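Local coordinates for V-type ATPase 116 kDa subunit (Meiothermus ruber, PDB 3RRK), which probably takes part in rotary proton transport by the V-type ATPase as subunit I, a subunit a homolog, here its cytoplasmic N-terminal domain, at residues E133-L138 / L213-A218; L148-F153 / M222-A227; E159-V164 / L178-L183; K166-A171 / R202-R207. All coordinates share one frame; numbering follows the deposited sequence.

Contact 1: E133-L138 / L213-A218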
loop_
_atom_site.group_PDB
_atom_site.type_symbol
_atom_site.label_atom_id
_atom_site.label_comp_id
_atom_site.label_asym_id
_atom_site.label_seq_id
_atom_site.Cartn_x
_atom_site.Cartn_y
_atom_site.Cartn_z
ATOM N N GLU A 133 1.786 -4.037 -31.628
ATOM C CA GLU A 133 1.454 -4.914 -32.743
ATOM C C GLU A 133 1.854 -4.239 -34.045
ATOM O O GLU A 133 2.592 -4.805 -34.853
ATOM C CB GLU A 133 -0.038 -5.241 -32.742
ATOM C CG GLU A 133 -0.504 -6.031 -33.933
ATOM C CD GLU A 133 -1.953 -6.476 -33.814
ATOM O OE1 GLU A 133 -2.405 -6.726 -32.678
ATOM O OE2 GLU A 133 -2.639 -6.580 -34.859
ATOM N N LYS A 134 1.385 -3.010 -34.224
ATOM C CA LYS A 134 1.661 -2.247 -35.435
ATOM C C LYS A 134 3.161 -2.111 -35.700
ATOM O O LYS A 134 3.644 -2.456 -36.776
ATOM C CB LYS A 134 1.016 -0.856 -35.362
ATOM C CG LYS A 134 -0.511 -0.848 -35.225
ATOM C CD LYS A 134 -1.161 -1.855 -36.135
ATOM C CE LYS A 134 -2.669 -1.689 -36.144
ATOM N NZ LYS A 134 -3.092 -0.429 -36.822
ATOM N N LEU A 135 3.884 -1.609 -34.707
ATOM C CA LEU A 135 5.309 -1.330 -34.828
ATOM C C LEU A 135 6.130 -2.573 -35.103
ATOM O O LEU A 135 7.052 -2.553 -35.919
ATOM C CB LEU A 135 5.822 -0.664 -33.556
ATOM C CG LEU A 135 5.261 0.727 -33.299
ATOM C CD1 LEU A 135 5.545 1.154 -31.865
ATOM C CD2 LEU A 135 5.848 1.709 -34.295
ATOM N N ALA A 136 5.797 -3.651 -34.407
ATOM C CA ALA A 136 6.477 -4.926 -34.599
ATOM C C ALA A 136 6.426 -5.363 -36.060
ATOM O O ALA A 136 7.405 -5.886 -36.594
ATOM C CB ALA A 136 5.851 -5.997 -33.711
ATOM N N ALA A 137 5.268 -5.168 -36.678
ATOM C CA ALA A 137 5.046 -5.562 -38.054
ATOM C C ALA A 137 5.817 -4.629 -38.974
ATOM O O ALA A 137 6.510 -5.073 -39.895
ATOM C CB ALA A 137 3.587 -5.515 -38.367
ATOM N N LEU A 138 5.700 -3.333 -38.705
ATOM C CA LEU A 138 6.462 -2.325 -39.424
ATOM C C LEU A 138 7.935 -2.682 -39.417
ATOM O O LEU A 138 8.656 -2.378 -40.360
ATOM C CB LEU A 138 6.280 -0.951 -38.774
ATOM C CG LEU A 138 4.987 -0.203 -39.094
ATOM C CD1 LEU A 138 5.055 1.209 -38.563
ATOM C CD2 LEU A 138 4.774 -0.188 -40.587
ATOM N N LEU A 213 9.140 6.032 -28.479
ATOM C CA LEU A 213 8.092 5.496 -27.634
ATOM C C LEU A 213 8.714 4.413 -26.763
ATOM O O LEU A 213 9.303 3.457 -27.269
ATOM C CB LEU A 213 6.956 4.927 -28.487
ATOM C CG LEU A 213 5.895 4.054 -27.814
ATOM C CD1 LEU A 213 5.271 4.759 -26.610
ATOM C CD2 LEU A 213 4.827 3.642 -28.826
ATOM N N ARG A 214 8.612 4.592 -25.452
ATOM C CA ARG A 214 9.127 3.628 -24.506
ATOM C C ARG A 214 7.982 2.713 -24.114
ATOM O O ARG A 214 6.836 3.138 -24.037
ATOM C CB ARG A 214 9.681 4.327 -23.264
ATOM C CG ARG A 214 10.806 5.323 -23.523
ATOM C CD ARG A 214 12.105 4.627 -23.903
ATOM N NE ARG A 214 13.063 5.567 -24.489
ATOM C CZ ARG A 214 14.285 5.242 -24.911
ATOM N NH1 ARG A 214 14.719 3.992 -24.810
ATOM N NH2 ARG A 214 15.079 6.170 -25.430
ATOM N N PHE A 215 8.289 1.444 -23.901
ATOM C CA PHE A 215 7.310 0.530 -23.359
ATOM C C PHE A 215 7.677 0.290 -21.928
ATOM O O PHE A 215 8.850 0.129 -21.611
ATOM C CB PHE A 215 7.265 -0.755 -24.167
ATOM C CG PHE A 215 6.634 -0.569 -25.500
ATOM C CD1 PHE A 215 5.263 -0.722 -25.657
ATOM C CD2 PHE A 215 7.389 -0.177 -26.584
ATOM C CE1 PHE A 215 4.656 -0.523 -26.883
ATOM C CE2 PHE A 215 6.797 0.016 -27.818
ATOM C CZ PHE A 215 5.419 -0.156 -27.963
ATOM N N PRO A 216 6.676 0.306 -21.047
ATOM C CA PRO A 216 6.919 0.252 -19.609
ATOM C C PRO A 216 7.416 -1.125 -19.206
ATOM O O PRO A 216 7.197 -2.099 -19.940
ATOM C CB PRO A 216 5.528 0.488 -19.029
ATOM C CG PRO A 216 4.604 -0.067 -20.061
ATOM C CD PRO A 216 5.239 0.284 -21.367
ATOM N N GLY A 217 8.087 -1.196 -18.061
ATOM C CA GLY A 217 8.476 -2.463 -17.467
ATOM C C GLY A 217 9.419 -3.287 -18.313
ATOM O O GLY A 217 10.205 -2.747 -19.091
ATOM N N ALA A 218 9.331 -4.604 -18.152
ATOM C CA ALA A 218 10.167 -5.537 -18.896
ATOM C C ALA A 218 10.175 -5.252 -20.402
ATOM O O ALA A 218 11.205 -5.399 -21.052
ATOM C CB ALA A 218 9.727 -6.972 -18.624
#

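Contact 2: L148-F153 / M222-A227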
loop_
_atom_site.group_PDB
_atom_site.type_symbol
_atom_site.label_atom_id
_atom_site.label_comp_id
_atom_site.label_asym_id
_atom_site.label_seq_id
_atom_site.Cartn_x
_atom_site.Cartn_y
_atom_site.Cartn_z
ATOM N N LEU A 148 21.478 -2.378 -38.428
ATOM C CA LEU A 148 20.389 -1.408 -38.570
ATOM C C LEU A 148 19.815 -0.966 -37.227
ATOM O O LEU A 148 19.626 -1.783 -36.319
ATOM C CB LEU A 148 19.245 -1.994 -39.398
ATOM C CG LEU A 148 19.394 -2.396 -40.868
ATOM C CD1 LEU A 148 18.078 -3.006 -41.326
ATOM C CD2 LEU A 148 19.784 -1.223 -41.761
ATOM N N GLY A 149 19.513 0.323 -37.117
ATOM C CA GLY A 149 18.844 0.851 -35.942
ATOM C C GLY A 149 17.426 1.339 -36.210
ATOM O O GLY A 149 17.159 2.023 -37.201
ATOM N N VAL A 150 16.508 0.988 -35.319
ATOM C CA VAL A 150 15.126 1.420 -35.461
ATOM C C VAL A 150 14.671 2.303 -34.312
ATOM O O VAL A 150 15.185 2.215 -33.197
ATOM C CB VAL A 150 14.167 0.230 -35.553
ATOM C CG1 VAL A 150 14.745 -0.816 -36.483
ATOM C CG2 VAL A 150 13.896 -0.346 -34.163
ATOM N N ILE A 151 13.707 3.166 -34.608
ATOM C CA ILE A 151 13.077 3.979 -33.590
ATOM C C ILE A 151 11.592 3.986 -33.836
ATOM O O ILE A 151 11.132 4.465 -34.876
ATOM C CB ILE A 151 13.544 5.439 -33.623
ATOM C CG1 ILE A 151 15.055 5.538 -33.463
ATOM C CG2 ILE A 151 12.886 6.205 -32.509
ATOM C CD1 ILE A 151 15.580 6.954 -33.620
ATOM N N PRO A 152 10.834 3.430 -32.889
ATOM C CA PRO A 152 9.381 3.599 -32.881
ATOM C C PRO A 152 9.084 4.928 -32.226
ATOM O O PRO A 152 9.855 5.369 -31.369
ATOM C CB PRO A 152 8.905 2.456 -31.988
ATOM C CG PRO A 152 10.021 2.266 -31.030
ATOM C CD PRO A 152 11.303 2.619 -31.754
ATOM N N PHE A 153 8.002 5.574 -32.632
ATOM C CA PHE A 153 7.608 6.839 -32.023
ATOM C C PHE A 153 6.212 7.233 -32.485
ATOM O O PHE A 153 5.786 6.851 -33.561
ATOM C CB PHE A 153 8.627 7.934 -32.356
ATOM C CG PHE A 153 8.628 8.352 -33.800
ATOM C CD1 PHE A 153 9.342 7.635 -34.744
ATOM C CD2 PHE A 153 7.919 9.472 -34.211
ATOM C CE1 PHE A 153 9.346 8.023 -36.068
ATOM C CE2 PHE A 153 7.923 9.870 -35.537
ATOM C CZ PHE A 153 8.637 9.146 -36.468
ATOM N N MET A 222 13.238 -4.828 -24.887
ATOM C CA MET A 222 13.015 -5.898 -25.844
ATOM C C MET A 222 12.938 -5.360 -27.245
ATOM O O MET A 222 12.617 -4.194 -27.456
ATOM C CB MET A 222 11.709 -6.637 -25.566
ATOM C CG MET A 222 11.657 -7.416 -24.274
ATOM S SD MET A 222 10.074 -8.274 -24.122
ATOM C CE MET A 222 10.089 -8.729 -22.395
ATOM N N PRO A 223 13.233 -6.224 -28.222
ATOM C CA PRO A 223 12.937 -5.867 -29.607
ATOM C C PRO A 223 11.433 -5.784 -29.754
ATOM O O PRO A 223 10.727 -6.571 -29.119
ATOM C CB PRO A 223 13.476 -7.059 -30.404
ATOM C CG PRO A 223 14.464 -7.727 -29.484
ATOM C CD PRO A 223 13.955 -7.504 -28.105
ATOM N N LEU A 224 10.960 -4.828 -30.549
ATOM C CA LEU A 224 9.556 -4.753 -30.934
ATOM C C LEU A 224 8.920 -6.125 -31.025
ATOM O O LEU A 224 7.931 -6.411 -30.357
ATOM C CB LEU A 224 9.419 -4.073 -32.292
ATOM C CG LEU A 224 9.731 -2.586 -32.252
ATOM C CD1 LEU A 224 8.946 -2.013 -31.104
ATOM C CD2 LEU A 224 11.229 -2.367 -32.070
ATOM N N GLY A 225 9.501 -6.973 -31.861
ATOM C CA GLY A 225 8.931 -8.269 -32.151
ATOM C C GLY A 225 8.704 -9.120 -30.926
ATOM O O GLY A 225 7.649 -9.729 -30.777
ATOM N N LYS A 226 9.700 -9.186 -30.056
ATOM C CA LYS A 226 9.568 -9.984 -28.846
ATOM C C LYS A 226 8.504 -9.374 -27.928
ATOM O O LYS A 226 7.629 -10.086 -27.424
ATOM C CB LYS A 226 10.914 -10.114 -28.133
ATOM C CG LYS A 226 12.007 -10.729 -29.002
ATOM C CD LYS A 226 12.867 -11.722 -28.222
ATOM C CE LYS A 226 13.926 -12.367 -29.101
ATOM N NZ LYS A 226 14.614 -13.483 -28.384
ATOM N N ALA A 227 8.578 -8.055 -27.739
ATOM C CA ALA A 227 7.632 -7.319 -26.901
ATOM C C ALA A 227 6.175 -7.582 -27.282
ATOM O O ALA A 227 5.344 -7.910 -26.432
ATOM C CB ALA A 227 7.931 -5.826 -26.959
#

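Contact 3: E159-V164 / L178-L183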
loop_
_atom_site.group_PDB
_atom_site.type_symbol
_atom_site.label_atom_id
_atom_site.label_comp_id
_atom_site.label_asym_id
_atom_site.label_seq_id
_atom_site.Cartn_x
_atom_site.Cartn_y
_atom_site.Cartn_z
ATOM N N GLU A 159 0.355 15.011 -41.320
ATOM C CA GLU A 159 1.053 16.237 -41.675
ATOM C C GLU A 159 2.366 16.320 -40.910
ATOM O O GLU A 159 3.391 16.725 -41.456
ATOM C CB GLU A 159 0.183 17.461 -41.363
ATOM C CG GLU A 159 -1.043 17.631 -42.272
ATOM C CD GLU A 159 -2.147 16.609 -42.007
ATOM O OE1 GLU A 159 -2.277 16.149 -40.852
ATOM O OE2 GLU A 159 -2.889 16.268 -42.956
ATOM N N GLU A 160 2.331 15.928 -39.642
ATOM C CA GLU A 160 3.526 15.961 -38.806
ATOM C C GLU A 160 4.528 14.908 -39.279
ATOM O O GLU A 160 5.739 15.118 -39.228
ATOM C CB GLU A 160 3.173 15.756 -37.324
ATOM C CG GLU A 160 4.229 16.300 -36.363
ATOM C CD GLU A 160 3.886 16.089 -34.892
ATOM O OE1 GLU A 160 2.963 15.295 -34.589
ATOM O OE2 GLU A 160 4.552 16.720 -34.038
ATOM N N LEU A 161 4.015 13.779 -39.750
ATOM C CA LEU A 161 4.872 12.720 -40.241
ATOM C C LEU A 161 5.735 13.244 -41.380
ATOM O O LEU A 161 6.918 12.923 -41.479
ATOM C CB LEU A 161 4.032 11.544 -40.717
ATOM C CG LEU A 161 4.823 10.310 -41.154
ATOM C CD1 LEU A 161 5.655 9.777 -40.005
ATOM C CD2 LEU A 161 3.888 9.233 -41.681
ATOM N N GLU A 162 5.136 14.062 -42.233
ATOM C CA GLU A 162 5.848 14.646 -43.358
ATOM C C GLU A 162 7.002 15.528 -42.915
ATOM O O GLU A 162 8.110 15.406 -43.432
ATOM C CB GLU A 162 4.888 15.441 -44.233
ATOM C CG GLU A 162 3.867 14.553 -44.884
ATOM C CD GLU A 162 4.466 13.216 -45.282
ATOM O OE1 GLU A 162 5.417 13.207 -46.100
ATOM O OE2 GLU A 162 3.998 12.179 -44.762
ATOM N N ALA A 163 6.736 16.416 -41.965
ATOM C CA ALA A 163 7.770 17.298 -41.441
ATOM C C ALA A 163 8.983 16.482 -40.996
ATOM O O ALA A 163 10.131 16.904 -41.177
ATOM C CB ALA A 163 7.219 18.143 -40.280
ATOM N N VAL A 164 8.703 15.315 -40.419
ATOM C CA VAL A 164 9.725 14.368 -39.978
ATOM C C VAL A 164 10.465 13.768 -41.172
ATOM O O VAL A 164 11.702 13.730 -41.211
ATOM C CB VAL A 164 9.086 13.200 -39.206
ATOM C CG1 VAL A 164 10.102 12.101 -38.961
ATOM C CG2 VAL A 164 8.497 13.682 -37.910
ATOM N N LEU A 178 10.915 5.548 -43.529
ATOM C CA LEU A 178 9.902 6.031 -42.606
ATOM C C LEU A 178 8.533 5.487 -42.989
ATOM O O LEU A 178 7.971 5.857 -44.010
ATOM C CB LEU A 178 9.902 7.555 -42.564
ATOM C CG LEU A 178 8.912 8.180 -41.583
ATOM C CD1 LEU A 178 9.062 7.598 -40.156
ATOM C CD2 LEU A 178 9.058 9.698 -41.593
ATOM N N GLU A 179 8.010 4.587 -42.171
ATOM C CA GLU A 179 6.696 4.019 -42.413
ATOM C C GLU A 179 5.845 4.187 -41.168
ATOM O O GLU A 179 6.368 4.353 -40.067
ATOM C CB GLU A 179 6.820 2.547 -42.794
ATOM C CG GLU A 179 7.530 2.321 -44.124
ATOM C CD GLU A 179 6.838 3.024 -45.291
ATOM O OE1 GLU A 179 5.617 2.821 -45.469
ATOM O OE2 GLU A 179 7.515 3.783 -46.025
ATOM N N ALA A 180 4.533 4.157 -41.339
ATOM C CA ALA A 180 3.637 4.470 -40.238
ATOM C C ALA A 180 2.306 3.758 -40.384
ATOM O O ALA A 180 1.848 3.482 -41.497
ATOM C CB ALA A 180 3.426 5.956 -40.149
ATOM N N GLU A 181 1.694 3.454 -39.246
ATOM C CA GLU A 181 0.392 2.807 -39.221
ATOM C C GLU A 181 -0.529 3.634 -38.362
ATOM O O GLU A 181 -0.104 4.188 -37.350
ATOM C CB GLU A 181 0.484 1.375 -38.685
ATOM C CG GLU A 181 0.891 0.350 -39.728
ATOM C CD GLU A 181 -0.018 0.371 -40.946
ATOM O OE1 GLU A 181 -1.250 0.505 -40.765
ATOM O OE2 GLU A 181 0.500 0.263 -42.082
ATOM N N PRO A 182 -1.796 3.728 -38.771
ATOM C CA PRO A 182 -2.797 4.518 -38.050
ATOM C C PRO A 182 -3.214 3.861 -36.739
ATOM O O PRO A 182 -3.518 2.667 -36.683
ATOM C CB PRO A 182 -3.979 4.548 -39.023
ATOM C CG PRO A 182 -3.851 3.274 -39.792
ATOM C CD PRO A 182 -2.368 3.032 -39.937
ATOM N N LEU A 183 -3.200 4.654 -35.680
ATOM C CA LEU A 183 -3.765 4.242 -34.411
ATOM C C LEU A 183 -5.139 4.889 -34.338
ATOM O O LEU A 183 -5.552 5.569 -35.276
ATOM C CB LEU A 183 -2.873 4.708 -33.266
ATOM C CG LEU A 183 -2.192 3.600 -32.468
ATOM C CD1 LEU A 183 -1.932 2.389 -33.326
ATOM C CD2 LEU A 183 -0.907 4.115 -31.849
#

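Contact 4: K166-A171 / R202-R207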
loop_
_atom_site.group_PDB
_atom_site.type_symbol
_atom_site.label_atom_id
_atom_site.label_comp_id
_atom_site.label_asym_id
_atom_site.label_seq_id
_atom_site.Cartn_x
_atom_site.Cartn_y
_atom_site.Cartn_z
ATOM N N LYS A 166 10.716 15.070 -43.910
ATOM C CA LYS A 166 11.504 16.174 -44.443
ATOM C C LYS A 166 12.798 16.350 -43.670
ATOM O O LYS A 166 13.873 16.398 -44.263
ATOM C CB LYS A 166 10.718 17.483 -44.442
ATOM C CG LYS A 166 11.585 18.698 -44.757
ATOM C CD LYS A 166 10.762 19.956 -44.991
ATOM C CE LYS A 166 11.657 21.185 -45.159
ATOM N NZ LYS A 166 12.373 21.541 -43.896
ATOM N N ALA A 167 12.699 16.460 -42.350
ATOM C CA ALA A 167 13.888 16.522 -41.507
ATOM C C ALA A 167 14.842 15.353 -41.787
ATOM O O ALA A 167 16.022 15.560 -42.058
ATOM C CB ALA A 167 13.498 16.540 -40.040
ATOM N N LEU A 168 14.328 14.129 -41.715
ATOM C CA LEU A 168 15.156 12.948 -41.932
ATOM C C LEU A 168 15.907 13.026 -43.246
ATOM O O LEU A 168 17.112 12.799 -43.285
ATOM C CB LEU A 168 14.315 11.674 -41.906
ATOM C CG LEU A 168 13.869 11.186 -40.528
ATOM C CD1 LEU A 168 12.934 10.009 -40.685
ATOM C CD2 LEU A 168 15.061 10.802 -39.676
ATOM N N GLN A 169 15.200 13.338 -44.325
ATOM C CA GLN A 169 15.845 13.438 -45.626
ATOM C C GLN A 169 16.875 14.554 -45.636
ATOM O O GLN A 169 17.898 14.464 -46.296
ATOM C CB GLN A 169 14.824 13.678 -46.732
ATOM C CG GLN A 169 15.471 13.840 -48.105
ATOM C CD GLN A 169 14.540 14.469 -49.125
ATOM O OE1 GLN A 169 13.423 14.876 -48.791
ATOM N NE2 GLN A 169 14.994 14.557 -50.377
ATOM N N GLU A 170 16.589 15.622 -44.912
ATOM C CA GLU A 170 17.508 16.744 -44.821
ATOM C C GLU A 170 18.818 16.248 -44.219
ATOM O O GLU A 170 19.895 16.750 -44.526
ATOM C CB GLU A 170 16.893 17.848 -43.947
ATOM C CG GLU A 170 17.324 19.272 -44.291
ATOM C CD GLU A 170 16.542 20.335 -43.516
ATOM O OE1 GLU A 170 15.411 20.049 -43.058
ATOM O OE2 GLU A 170 17.064 21.461 -43.360
ATOM N N ALA A 171 18.712 15.232 -43.374
ATOM C CA ALA A 171 19.821 14.814 -42.535
ATOM C C ALA A 171 20.498 13.548 -43.043
ATOM O O ALA A 171 21.684 13.331 -42.792
ATOM C CB ALA A 171 19.336 14.615 -41.103
ATOM N N ARG A 202 17.579 10.290 -34.231
ATOM C CA ARG A 202 17.037 10.696 -32.943
ATOM C C ARG A 202 17.039 12.225 -32.827
ATOM O O ARG A 202 16.046 12.832 -32.427
ATOM C CB ARG A 202 17.844 10.070 -31.807
ATOM C CG ARG A 202 17.128 10.085 -30.475
ATOM C CD ARG A 202 17.960 9.466 -29.371
ATOM N NE ARG A 202 18.404 8.114 -29.709
ATOM C CZ ARG A 202 17.623 7.041 -29.715
ATOM N NH1 ARG A 202 16.336 7.161 -29.417
ATOM N NH2 ARG A 202 18.131 5.851 -30.027
ATOM N N SER A 203 18.158 12.837 -33.195
ATOM C CA SER A 203 18.271 14.285 -33.225
ATOM C C SER A 203 17.181 14.943 -34.079
ATOM O O SER A 203 16.643 15.995 -33.727
ATOM C CB SER A 203 19.653 14.701 -33.725
ATOM O OG SER A 203 19.625 16.038 -34.206
ATOM N N SER A 204 16.856 14.331 -35.202
ATOM C CA SER A 204 15.804 14.882 -36.037
ATOM C C SER A 204 14.477 14.886 -35.312
ATOM O O SER A 204 13.748 15.868 -35.375
ATOM C CB SER A 204 15.687 14.112 -37.339
ATOM O OG SER A 204 16.923 14.161 -38.023
ATOM N N LEU A 205 14.156 13.794 -34.620
ATOM C CA LEU A 205 12.913 13.745 -33.854
ATOM C C LEU A 205 12.972 14.779 -32.755
ATOM O O LEU A 205 12.004 15.498 -32.493
ATOM C CB LEU A 205 12.685 12.374 -33.235
ATOM C CG LEU A 205 12.740 11.118 -34.107
ATOM C CD1 LEU A 205 12.177 9.927 -33.338
ATOM C CD2 LEU A 205 11.993 11.316 -35.403
ATOM N N SER A 206 14.122 14.847 -32.103
ATOM C CA SER A 206 14.304 15.774 -31.000
ATOM C C SER A 206 14.019 17.222 -31.408
ATOM O O SER A 206 13.446 17.986 -30.644
ATOM C CB SER A 206 15.712 15.649 -30.425
ATOM O OG SER A 206 15.866 16.488 -29.294
ATOM N N ARG A 207 14.415 17.602 -32.615
ATOM C CA ARG A 207 14.216 18.976 -33.061
ATOM C C ARG A 207 12.772 19.218 -33.510
ATOM O O ARG A 207 12.403 20.335 -33.832
ATOM C CB ARG A 207 15.237 19.365 -34.145
ATOM C CG ARG A 207 16.677 19.081 -33.724
ATOM C CD ARG A 207 17.709 20.025 -34.341
ATOM N NE ARG A 207 19.074 19.507 -34.183
ATOM C CZ ARG A 207 19.765 19.485 -33.038
ATOM N NH1 ARG A 207 19.232 19.949 -31.908
ATOM N NH2 ARG A 207 21.000 18.985 -33.020
#

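Contact 1: E133-L138 / L213-A218
Leu135, near the end of helix 94-138, reaches Leu213 and Phe215 of the loop segment 213-218 through a single methyl. CB only leads off the helix toward the loop, and CG, anti to the carbonyl carbon (chi1 -66°), serves as the fork. Of its two branches CD1 does the touching: it lies 4.0 Å from Leu213 CD2 and 4.1 Å from Phe215 CZ, so one methyl fills the angle between an aliphatic and an aromatic side chain. It comes to the Phe215 ring at the edge, close to the ring plane, and meets the far corner of the ring. Leu213 has its CG anti to the backbone N (chi1 167°), and of its two methyls CD2 makes the contact. No polar atom takes part across the two segments. Beyond them, Phe215 also meets the ring of Phe128, with the planes at about 60°, and touches Ala132 and Met231, which places its ring between helices 94-138 and 224-281. This is the hydrophobic packing of a helix end against the extended loop that leads into the next long helix, at the end of the elongated molecule that carries the three-stranded sheet.

Contact 2: L148-F153 / M222-A227
Leu224 meets Val150 and Pro152 of strand 148-155, the sole residue of segment 222-227 to touch the strand segment. After Met222 comes Pro223: its ring does not reach the strand, but its carbonyl O accepts a hydrogen bond from Ala227 N at 3.0 Å, an i to i+4 link of helical type. Next is Leu224, whose side chain projects toward the strand and divides its two methyls between two residues there. CD2 and Val150 CG2 approach tip to tip at 3.9 Å; that Val150 branch sits between the backbone N and the carbonyl carbon (chi1 -44° for its sister CG1). CD1 is the looser of the two, 4.4 Å from Pro152 CG. Every atom in these pairs is carbon, so the contact is held by dispersion and by exclusion of water. Gly225 follows, its N hydrogen-bonded to Asp143 OD2 in the loop that leads into the strand. Lys226 touches Glu144, as does Pro223. Strand 148-155 lies at one border of the three-stranded sheet and pairs with strand 187-194; Val150 and Pro152 turn one sheet face to the start of helix 224-281, while Ile151 between them points to the other face and packs on Leu198 and Leu205 of helix 198-206.

Contact 3: E159-V164 / L178-L183
Leu161 and Val164, one helical turn apart, meet Leu178 and Ala180, two residues apart on the strand. The interactions that join the segments are apolar. Leu161 and Leu178 slide past each other in opposite directions, with Leu161 CD1 3.8 Å from Leu178 CD2. The other branch of Leu161, CD2, rests on Ala180 CB at 3.6 Å. With CG anti to the backbone N (chi1 -175°) and chi2 at 60°, one methyl faces Leu178 and the other Ala180. Val164 crosses Leu178 at about a right angle and places CG1 3.7 Å from the same CD2 methyl, which is thus shared by two helix residues. A smaller alanine in place of Leu178 would probably leave Leu161 CD1 and Val164 CG1 without their common partner and open a gap between helix and sheet. The strand's backbone bonds go to the sheet: Glu179 and Glu181, which alternate with the packed residues, are paired with Leu190 and Ala188 of strand 187-194. The helix and strand segments run nearly antiparallel, at 165°, with axes 10.1 Å apart, as in the beta-alpha-beta crossover that helix 158-172 makes between two parallel strands with a third between them. Such chemistry has little directionality: complementary shape holds the helix on the sheet, and the glutamates of both segments stay out of the interface.

Contact 4: K166-A171 / R202-R207
In the alpha/beta lobe, two helices cover the same sheet face, and they meet where Ala167, Leu168 and Ala171 of helix 158-172 pack against Ser204 of helix 198-206. The segments cross at 139° with axes 9.3 Å apart. Small residues bring the backbones near: the CA atoms of Ala167 and Ser204 are 6.0 Å apart, and Ala167 CB lies 4.2 Å from Ser204 CB. Leu168 leaves its helix along the interface, but its CD2 methyl bends in to 4.1 Å from Ser204 CB. From the next turn Ala171 CB comes within 3.9 Å of Ser204 OG. That hydroxyl is anti to the carbonyl carbon of its own residue (chi1 -59°), beside the backbone N, and is hydrogen-bonded to Ala200 O one turn earlier in its own helix. Charged groups stay at the margins. Lys166 NZ and Glu170 OE1 form a weak salt bridge of 3.5 Å along one helix, while Arg202 turns away from the interface to Glu199 and Glu212. Leu208 also touches Ala167, and Leu205 of the second helix packs on Ile151 and Phe153 of the sheet. The hydroxyl of the buried Ser204 is thus satisfied within its own helix, and across the interface Ser204 offers methyl groups a small surface, CB and OG, rather than a directional bond.

How the contacts relate
All four contacts lie in one lobe, their centres about 30 to 44 Å from the centre of the chain. Contacts 1 and 2 are neighbours, their centres about 7 Å apart: Leu213 N is probably hydrogen-bonded to Pro152 O (3.1 Å), and Leu135 CD1 packs on Pro152 CB at 3.6 Å. Contacts 3 and 4 share helix 158-172, with centres about 13 Å apart. Phe153 of the contact 2 strand touches residues of both: its CZ is 4.0 Å from Leu178 CD1, its CD1 3.9 Å from Leu205 CD1. Contact 2 uses the Val150 and Pro152 face of strand 148-155, whereas Phe153 faces the helices of contacts 3 and 4. A bound NHE molecule, probably from crystallisation, lies about 4 Å from the Leu213 side chain of contact 1.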